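AgaA (Rhizobium radiobacter, PDB 6HLX) binds the opine agropinic acid as a periplasmic solute-binding protein and probably delivers it to an ABC transporter for import. Local coordinates at residues Leu326-Thr329 with Phe334-Asn337; Ala341-Leu346 with Val353-Pro358; Ala361-Lys366 with Asp373-Gly378. All blocks are in the same frame, centred on the assembly; numbering follows the deposited sequence.

Interaction 1. Residues Leu326-Thr329 with Phe334-Asn337. With G9Z (agropinic acid), chain E.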
loop_
_atom_site.group_PDB
_atom_site.type_symbol
_atom_site.label_atom_id
_atom_site.label_comp_id
_atom_site.label_asym_id
_atom_site.label_seq_id
_atom_site.Cartn_x
_atom_site.Cartn_y
_atom_site.Cartn_z
ATOM N N LEU A 326 -2.790 1.067 21.890
ATOM C CA LEU A 326 -3.121 1.107 20.456
ATOM C C LEU A 326 -2.227 2.109 19.753
ATOM O O LEU A 326 -2.227 3.300 20.096
ATOM C CB LEU A 326 -4.589 1.494 20.249
ATOM C CG LEU A 326 -5.125 1.703 18.809
ATOM C CD1 LEU A 326 -4.999 0.421 17.977
ATOM C CD2 LEU A 326 -6.578 2.137 18.855
ATOM N N LEU A 327 -1.503 1.622 18.743
ATOM C CA LEU A 327 -0.632 2.482 17.934
ATOM C C LEU A 327 -1.400 3.043 16.749
ATOM O O LEU A 327 -1.975 2.291 15.951
ATOM C CB LEU A 327 0.597 1.698 17.435
ATOM C CG LEU A 327 1.539 2.426 16.463
ATOM C CD1 LEU A 327 2.198 3.668 17.118
ATOM C CD2 LEU A 327 2.570 1.468 15.878
ATOM N N ALA A 328 -1.339 4.358 16.577
ATOM C CA ALA A 328 -1.899 4.986 15.381
ATOM C C ALA A 328 -0.996 6.194 15.087
ATOM O O ALA A 328 0.223 6.078 15.266
ATOM C CB ALA A 328 -3.369 5.384 15.597
ATOM N N THR A 329 -1.548 7.315 14.623
ATOM C CA THR A 329 -0.745 8.519 14.327
ATOM C C THR A 329 -1.608 9.744 14.520
ATOM O O THR A 329 -2.826 9.674 14.319
ATOM C CB THR A 329 -0.168 8.464 12.881
ATOM O OG1 THR A 329 0.685 9.605 12.629
ATOM C CG2 THR A 329 -1.271 8.395 11.784
ATOM N N PHE A 334 -7.889 11.266 10.367
ATOM C CA PHE A 334 -8.777 10.075 10.388
ATOM C C PHE A 334 -8.189 8.920 11.205
ATOM O O PHE A 334 -8.944 8.155 11.785
ATOM C CB PHE A 334 -9.178 9.637 8.975
ATOM C CG PHE A 334 -8.057 9.067 8.134
ATOM C CD1 PHE A 334 -7.721 7.718 8.215
ATOM C CD2 PHE A 334 -7.335 9.881 7.256
ATOM C CE1 PHE A 334 -6.669 7.196 7.449
ATOM C CE2 PHE A 334 -6.297 9.350 6.477
ATOM C CZ PHE A 334 -5.979 8.013 6.573
ATOM N N GLN A 335 -6.853 8.781 11.237
ATOM C CA GLN A 335 -6.202 7.712 12.011
ATOM C C GLN A 335 -6.357 8.003 13.509
ATOM O O GLN A 335 -6.769 7.128 14.297
ATOM C CB GLN A 335 -4.718 7.637 11.640
ATOM C CG GLN A 335 -4.437 7.045 10.262
ATOM C CD GLN A 335 -3.761 5.698 10.359
ATOM O OE1 GLN A 335 -3.294 5.267 11.415
ATOM N NE2 GLN A 335 -3.689 5.013 9.237
ATOM N N GLN A 336 -6.065 9.268 13.904
ATOM C CA GLN A 336 -6.237 9.654 15.310
ATOM C C GLN A 336 -7.693 9.473 15.759
ATOM O O GLN A 336 -7.938 8.897 16.820
ATOM C CB GLN A 336 -5.808 11.107 15.525
ATOM C CG GLN A 336 -6.205 11.611 16.922
ATOM C CD GLN A 336 -5.557 12.921 17.222
ATOM O OE1 GLN A 336 -4.350 13.047 17.147
ATOM N NE2 GLN A 336 -6.346 13.914 17.574
ATOM N N ASN A 337 -8.660 9.954 14.960
ATOM C CA ASN A 337 -10.078 9.865 15.347
ATOM C C ASN A 337 -10.596 8.436 15.322
ATOM O O ASN A 337 -11.424 8.073 16.177
ATOM C CB ASN A 337 -10.932 10.821 14.517
ATOM C CG ASN A 337 -10.673 12.254 14.905
ATOM O OD1 ASN A 337 -10.505 12.583 16.086
ATOM N ND2 ASN A 337 -10.623 13.128 13.927
HETATM O OAM G9Z E . 0.983 5.926 4.099
HETATM C CAB G9Z E . -0.030 6.063 4.799
HETATM C CAC G9Z E . -0.301 7.240 5.527
HETATM C CB G9Z E . -1.666 6.999 6.243
HETATM C CA G9Z E . -1.997 5.540 5.983
HETATM C C G9Z E . -3.323 5.396 5.463
HETATM O O G9Z E . -3.507 5.532 4.222
HETATM N N G9Z E . -0.915 5.080 5.052
HETATM C CAG G9Z E . -0.886 3.721 4.388
HETATM C CAH G9Z E . -0.352 2.666 5.359
HETATM O OAP G9Z E . -1.285 2.589 6.437
HETATM C CAI G9Z E . -0.196 1.288 4.709
HETATM O OAQ G9Z E . 0.392 1.451 3.393
HETATM C CAJ G9Z E . 0.764 0.365 5.533
HETATM O OAR G9Z E . 0.881 -0.911 4.878
HETATM C CAK G9Z E . 0.418 0.172 7.029
HETATM O OAT G9Z E . 1.529 -0.452 7.702
HETATM C CAL G9Z E . -0.887 -0.610 7.241
HETATM O OAS G9Z E . -1.222 -0.638 8.646
HETATM O OXT G9Z E . -4.256 5.173 6.281
#
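T329 and Q335 meet where strand 322-327 of a beta-alpha-beta unit turns into helix 333-347, at the wall of the agropinic acid pocket. Their side chains cross obliquely, with the methyl CG2 of T329 resting 3.5 Å from CB of Q335 and within 4 Å of CG, CD and OE1 of the same chain. This follows from the threonine torsion: OG1 sits anti to the backbone N (chi1 -176°), where it bonds to P358 O and Q331 N, while the methyl faces the helix. The CB of A328 also points at the helix, and its methyl lies 4.0 Å from the carbonyl O of Q335. Q336 takes a smaller part, its CB 3.5 Å from T329 O. The Q335 chain bends at chi2 (-111°), which carries its amide past the threonine methyl toward the carboxylate of agropinic acid. F334 approaches the same carboxylate differently. Its ring, which also meets that of F275, presents an edge, with CZ 3.3 Å from OXT of agropinic acid and the carboxylate carbon in the ring plane. The polar contact comes from the neighbouring glutamine: Q335 NE2 donates to OXT over 3.0 Å, with an N-H...O angle of 146°.

Interaction 2. Residues Ala341-Leu346 with Val353-Pro358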
loop_
_atom_site.group_PDB
_atom_site.type_symbol
_atom_site.label_atom_id
_atom_site.label_comp_id
_atom_site.label_asym_id
_atom_site.label_seq_id
_atom_site.Cartn_x
_atom_site.Cartn_y
_atom_site.Cartn_z
ATOM N N ALA A 341 -12.143 6.630 18.674
ATOM C CA ALA A 341 -13.412 5.886 18.635
ATOM C C ALA A 341 -13.217 4.452 19.139
ATOM O O ALA A 341 -14.013 3.987 19.963
ATOM C CB ALA A 341 -13.978 5.886 17.221
ATOM N N ILE A 342 -12.126 3.777 18.708
ATOM C CA ILE A 342 -11.833 2.406 19.159
ATOM C C ILE A 342 -11.638 2.369 20.683
ATOM O O ILE A 342 -12.186 1.493 21.354
ATOM C CB ILE A 342 -10.639 1.795 18.368
ATOM C CG1 ILE A 342 -11.067 1.560 16.896
ATOM C CG2 ILE A 342 -10.124 0.472 19.025
ATOM C CD1 ILE A 342 -9.938 1.261 15.927
ATOM N N GLN A 343 -10.898 3.357 21.220
ATOM C CA GLN A 343 -10.630 3.474 22.651
ATOM C C GLN A 343 -11.937 3.579 23.436
ATOM O O GLN A 343 -12.101 2.869 24.426
ATOM C CB GLN A 343 -9.752 4.709 22.909
ATOM C CG GLN A 343 -9.454 4.961 24.386
ATOM C CD GLN A 343 -8.740 6.268 24.561
ATOM O OE1 GLN A 343 -9.191 7.321 24.085
ATOM N NE2 GLN A 343 -7.617 6.228 25.252
ATOM N N SER A 344 -12.858 4.463 23.007
ATOM C CA SER A 344 -14.126 4.638 23.725
ATOM C C SER A 344 -15.045 3.427 23.574
ATOM O O SER A 344 -15.678 3.023 24.550
ATOM C CB SER A 344 -14.817 5.941 23.340
ATOM O OG SER A 344 -14.977 6.039 21.940
ATOM N N GLU A 345 -15.058 2.802 22.379
ATOM C CA GLU A 345 -15.870 1.596 22.149
ATOM C C GLU A 345 -15.410 0.418 23.004
ATOM O O GLU A 345 -16.245 -0.283 23.572
ATOM C CB GLU A 345 -15.866 1.191 20.663
ATOM C CG GLU A 345 -16.615 2.143 19.742
ATOM C CD GLU A 345 -18.096 2.219 20.034
ATOM O OE1 GLU A 345 -18.524 3.190 20.698
ATOM O OE2 GLU A 345 -18.822 1.280 19.639
ATOM N N LEU A 346 -14.092 0.196 23.099
ATOM C CA LEU A 346 -13.555 -0.946 23.841
ATOM C C LEU A 346 -13.614 -0.778 25.350
ATOM O O LEU A 346 -13.693 -1.785 26.061
ATOM C CB LEU A 346 -12.149 -1.314 23.374
ATOM C CG LEU A 346 -12.033 -1.791 21.911
ATOM C CD1 LEU A 346 -10.623 -2.286 21.627
ATOM C CD2 LEU A 346 -13.080 -2.893 21.567
ATOM N N VAL A 353 -7.782 0.996 26.747
ATOM C CA VAL A 353 -6.837 1.311 25.677
ATOM C C VAL A 353 -6.133 2.641 25.949
ATOM O O VAL A 353 -6.812 3.630 26.205
ATOM C CB VAL A 353 -7.578 1.371 24.307
ATOM C CG1 VAL A 353 -6.647 1.791 23.165
ATOM C CG2 VAL A 353 -8.285 0.057 23.982
ATOM N N LYS A 354 -4.794 2.661 25.864
ATOM C CA LYS A 354 -3.982 3.889 25.910
ATOM C C LYS A 354 -3.493 4.108 24.474
ATOM O O LYS A 354 -3.150 3.140 23.791
ATOM C CB LYS A 354 -2.811 3.753 26.877
ATOM C CG LYS A 354 -3.329 3.620 28.320
ATOM C CD LYS A 354 -2.276 3.868 29.383
ATOM C CE LYS A 354 -2.883 3.964 30.772
ATOM N NZ LYS A 354 -3.718 5.188 30.945
ATOM N N LEU A 355 -3.517 5.353 23.996
ATOM C CA LEU A 355 -3.143 5.650 22.613
ATOM C C LEU A 355 -1.720 6.143 22.443
ATOM O O LEU A 355 -1.253 6.998 23.219
ATOM C CB LEU A 355 -4.086 6.721 22.022
ATOM C CG LEU A 355 -5.588 6.424 22.017
ATOM C CD1 LEU A 355 -6.359 7.573 21.404
ATOM C CD2 LEU A 355 -5.903 5.116 21.295
ATOM N N ASP A 356 -1.057 5.662 21.381
ATOM C CA ASP A 356 0.264 6.139 20.982
ATOM C C ASP A 356 0.054 6.759 19.617
ATOM O O ASP A 356 -0.282 6.060 18.668
ATOM C CB ASP A 356 1.305 5.007 20.959
ATOM C CG ASP A 356 1.632 4.559 22.375
ATOM O OD1 ASP A 356 1.893 5.430 23.228
ATOM O OD2 ASP A 356 1.595 3.343 22.633
ATOM N N LEU A 357 0.195 8.087 19.539
ATOM C CA LEU A 357 -0.109 8.872 18.343
ATOM C C LEU A 357 1.090 9.692 17.882
ATOM O O LEU A 357 1.018 10.919 17.850
ATOM C CB LEU A 357 -1.306 9.798 18.636
ATOM C CG LEU A 357 -2.604 9.107 19.117
ATOM C CD1 LEU A 357 -3.650 10.125 19.507
ATOM C CD2 LEU A 357 -3.130 8.094 18.087
ATOM N N PRO A 358 2.189 9.042 17.471
ATOM C CA PRO A 358 3.342 9.809 16.968
ATOM C C PRO A 358 3.119 10.248 15.525
ATOM O O PRO A 358 2.062 9.973 14.950
ATOM C CB PRO A 358 4.470 8.781 17.039
ATOM C CG PRO A 358 3.784 7.480 16.698
ATOM C CD PRO A 358 2.430 7.583 17.367
HETATM O O HOH W 1 -10.540 1.826 26.346
#
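Q343 reaches from helix 333-347 across the last strand of its sheet, 351-356, and its meeting with V353 illustrates how a helix of a beta-alpha-beta unit packs over the outermost strand and also reaches its edge. The helix and strand segments run antiparallel, at 172°, with their axes 8.4 Å apart. The buried side is apolar. V353 points at the helix, and its CG2 lies 4.1 Å from CD1 of L346; the leucine continues onto I261 and A264 of helix 255-264, and the valine onto V324 and L326 of the adjoining strand. Nearer solvent the contact changes character. With CG anti to the backbone N (chi1 178°) and the chain extended beyond it, Q343 lies across V353 and ends over L355, whose CG is 3.8 Å from NE2. The same NE2 donates to V353 O at 2.9 Å in a nearly straight bond of 174°; the acceptor lies in the plane of the glutamine amide, although the donor is tilted from that of the carbonyl. A water adds a bridge on this more exposed side, giving a proton to Q343 O at 2.7 Å and accepting one from V353 N at 2.9 Å. K354 points away from the helix altogether. Its backbone, bonded to V324 and L326, faces the sheet, whereas the N and O of V353 face the other way, where this chain supplies no further strand. The chemistry implies that at V353 one amide side chain and one water take the place of a neighbouring strand, meeting its backbone O and N, while its side chain stays buried.

Interaction 3. Residues Ala361-Lys366 with Asp373-Gly378. With G9Z (agropinic acid), chain E; EDO (1,2-ethanediol), chain B.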
loop_
_atom_site.group_PDB
_atom_site.type_symbol
_atom_site.label_atom_id
_atom_site.label_comp_id
_atom_site.label_asym_id
_atom_site.label_seq_id
_atom_site.Cartn_x
_atom_site.Cartn_y
_atom_site.Cartn_z
ATOM N N ALA A 361 6.108 8.729 10.159
ATOM C CA ALA A 361 7.379 7.992 10.053
ATOM C C ALA A 361 7.682 7.197 11.345
ATOM O O ALA A 361 8.134 6.043 11.264
ATOM C CB ALA A 361 8.519 8.949 9.731
ATOM N N SER A 362 7.376 7.787 12.527
ATOM C CA SER A 362 7.610 7.071 13.790
ATOM C C SER A 362 6.659 5.888 13.917
ATOM O O SER A 362 7.095 4.823 14.328
ATOM C CB SER A 362 7.467 8.001 14.990
ATOM O OG SER A 362 8.425 9.044 14.853
ATOM N N ARG A 363 5.371 6.065 13.526
ATOM C CA ARG A 363 4.408 4.945 13.565
ATOM C C ARG A 363 4.930 3.805 12.643
ATOM O O ARG A 363 4.927 2.641 13.043
ATOM C CB ARG A 363 3.005 5.441 13.089
ATOM C CG ARG A 363 1.911 4.357 13.017
ATOM C CD ARG A 363 1.950 3.555 11.717
ATOM N NE ARG A 363 0.902 2.540 11.717
ATOM C CZ ARG A 363 0.800 1.530 10.859
ATOM N NH1 ARG A 363 -0.183 0.648 10.980
ATOM N NH2 ARG A 363 1.673 1.400 9.866
ATOM N N MET A 364 5.351 4.137 11.412
ATOM C CA MET A 364 5.832 3.133 10.441
ATOM C C MET A 364 7.063 2.394 10.938
ATOM O O MET A 364 7.157 1.188 10.697
ATOM C CB MET A 364 6.178 3.765 9.068
ATOM C CG MET A 364 5.078 3.765 8.078
ATOM S SD MET A 364 4.135 2.220 7.893
ATOM C CE MET A 364 4.828 1.482 6.517
ATOM N N ALA A 365 8.022 3.100 11.598
ATOM C CA ALA A 365 9.228 2.448 12.131
ATOM C C ALA A 365 8.799 1.409 13.169
ATOM O O ALA A 365 9.328 0.302 13.168
ATOM C CB ALA A 365 10.158 3.465 12.773
ATOM N N LYS A 366 7.825 1.756 14.041
ATOM C CA LYS A 366 7.345 0.795 15.042
ATOM C C LYS A 366 6.584 -0.359 14.371
ATOM O O LYS A 366 6.782 -1.516 14.746
ATOM C CB LYS A 366 6.453 1.468 16.084
ATOM C CG LYS A 366 7.186 2.439 17.005
ATOM C CD LYS A 366 6.226 3.013 18.043
ATOM C CE LYS A 366 6.858 3.125 19.407
ATOM N NZ LYS A 366 5.857 3.495 20.443
ATOM N N ASP A 373 1.128 -3.469 20.397
ATOM C CA ASP A 373 0.176 -4.502 20.865
ATOM C C ASP A 373 -0.846 -4.683 19.714
ATOM O O ASP A 373 -1.076 -5.795 19.247
ATOM C CB ASP A 373 -0.536 -4.033 22.145
ATOM C CG ASP A 373 0.375 -3.825 23.350
ATOM O OD1 ASP A 373 1.476 -4.405 23.366
ATOM O OD2 ASP A 373 -0.013 -3.061 24.266
ATOM N N PHE A 374 -1.419 -3.567 19.242
ATOM C CA PHE A 374 -2.273 -3.529 18.046
ATOM C C PHE A 374 -2.201 -2.175 17.409
ATOM O O PHE A 374 -1.740 -1.226 18.044
ATOM C CB PHE A 374 -3.718 -4.028 18.259
ATOM C CG PHE A 374 -4.718 -3.250 19.086
ATOM C CD1 PHE A 374 -4.319 -2.573 20.244
ATOM C CD2 PHE A 374 -6.085 -3.336 18.810
ATOM C CE1 PHE A 374 -5.265 -1.957 21.074
ATOM C CE2 PHE A 374 -7.031 -2.718 19.641
ATOM C CZ PHE A 374 -6.610 -2.033 20.767
ATOM N N THR A 375 -2.529 -2.096 16.110
ATOM C CA THR A 375 -2.397 -0.825 15.376
ATOM C C THR A 375 -3.561 -0.596 14.454
ATOM O O THR A 375 -4.130 -1.564 13.937
ATOM C CB THR A 375 -1.042 -0.738 14.619
ATOM O OG1 THR A 375 -0.881 0.567 14.028
ATOM C CG2 THR A 375 -0.892 -1.795 13.486
ATOM N N VAL A 376 -3.957 0.679 14.319
ATOM C CA VAL A 376 -4.983 1.076 13.350
ATOM C C VAL A 376 -4.400 0.755 11.953
ATOM O O VAL A 376 -3.267 1.139 11.624
ATOM C CB VAL A 376 -5.354 2.569 13.489
ATOM C CG1 VAL A 376 -6.214 3.046 12.318
ATOM C CG2 VAL A 376 -6.072 2.811 14.823
ATOM N N MET A 377 -5.197 0.067 11.135
ATOM C CA MET A 377 -4.792 -0.341 9.792
ATOM C C MET A 377 -5.622 0.473 8.807
ATOM O O MET A 377 -6.842 0.378 8.827
ATOM C CB MET A 377 -5.104 -1.866 9.623
ATOM C CG MET A 377 -4.971 -2.385 8.180
ATOM S SD MET A 377 -5.260 -4.170 8.048
ATOM C CE MET A 377 -7.064 -4.292 8.489
ATOM N N GLY A 378 -4.953 1.265 7.978
ATOM C CA GLY A 378 -5.543 2.031 6.881
ATOM C C GLY A 378 -4.833 1.510 5.655
ATOM O O GLY A 378 -3.662 1.825 5.452
HETATM O OAM G9Z E . 0.983 5.926 4.099
HETATM C CAB G9Z E . -0.030 6.063 4.799
HETATM C CAC G9Z E . -0.301 7.240 5.527
HETATM C CB G9Z E . -1.666 6.999 6.243
HETATM C CA G9Z E . -1.997 5.540 5.983
HETATM C C G9Z E . -3.323 5.396 5.463
HETATM O O G9Z E . -3.507 5.532 4.222
HETATM N N G9Z E . -0.915 5.080 5.052
HETATM C CAG G9Z E . -0.886 3.721 4.388
HETATM C CAH G9Z E . -0.352 2.666 5.359
HETATM O OAP G9Z E . -1.285 2.589 6.437
HETATM C CAI G9Z E . -0.196 1.288 4.709
HETATM O OAQ G9Z E . 0.392 1.451 3.393
HETATM C CAJ G9Z E . 0.764 0.365 5.533
HETATM O OAR G9Z E . 0.881 -0.911 4.878
HETATM C CAK G9Z E . 0.418 0.172 7.029
HETATM O OAT G9Z E . 1.529 -0.452 7.702
HETATM C CAL G9Z E . -0.887 -0.610 7.241
HETATM O OAS G9Z E . -1.222 -0.638 8.646
HETATM O OXT G9Z E . -4.256 5.173 6.281
HETATM C C1 EDO B . 4.539 -8.253 22.729
HETATM O O1 EDO B . 4.044 -8.455 24.038
HETATM C C2 EDO B . 3.445 -7.561 21.880
HETATM O O2 EDO B . 3.198 -6.249 22.357
HETATM O O HOH W 2 -1.770 3.223 12.527
#
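R363 on helix 360-369 and T375 on strand 374-379 form the closest backbone approach here, yet their CA atoms stay 9.1 Å apart, so side chains must span the gap. The arginine does so by bending at chi2 (-83°) and meeting T375 at about a right angle. Its NH1 donates to T375 OG1 at 3.1 Å, from a position where the hydroxyl is tilted 27° out of the guanidinium plane, and more weakly to V376 O. T375 OG1 is in turn anchored to L327 O on the next strand, so a second-shell hydroxyl helps to fix the arginine. A water adds a further tie, accepting from R363 NE at 2.9 Å and donating to V376 O at 2.7 Å. Held from the strand side, the guanidinium turns NH1 and NH2 to the polyol tail of agropinic acid. NH1 also reaches OAS at 2.9 Å, and NH2 reaches OAT at 2.9 Å along a straighter path of 165°, with OAT in the guanidinium plane at its edge. M364 SD lies at that edge too, 3.7 Å from OAT. Farther along the strand, G378 O accepts a bond from the OAP hydroxyl at 2.7 Å, and the absence of a side chain at G378 allows the carboxylate OXT to come close. Y216 and T23 contribute ligand bonds from elsewhere in the chain. Such a site, in which a sheet strand and an adjacent helix display polar groups around a buried solute, fits the interlobe binding cleft of periplasmic solute-binding proteins.

In the fold
One mixed sheet underlies all three contacts: strand 322-327, used by interaction 1, lies between strand 351-356 of interaction 2 and strand 374-379 of interaction 3. Interactions 1 and 2 also share helix 333-347, whose early part faces the ligand and whose later part packs over the outermost strand. The chemistry follows this placement. Interactions 1 and 3 are buried, and both touch agropinic acid, one through an amide at its carboxylate, the other through a guanidinium and a strand carbonyl at its polyol tail; L327 N to F374 O ties their strands together. Interaction 2, only partly buried, touches no ligand and combines apolar packing with a hydrated rim. F374 packs against both L346 and V353, bridging interactions 2 and 3.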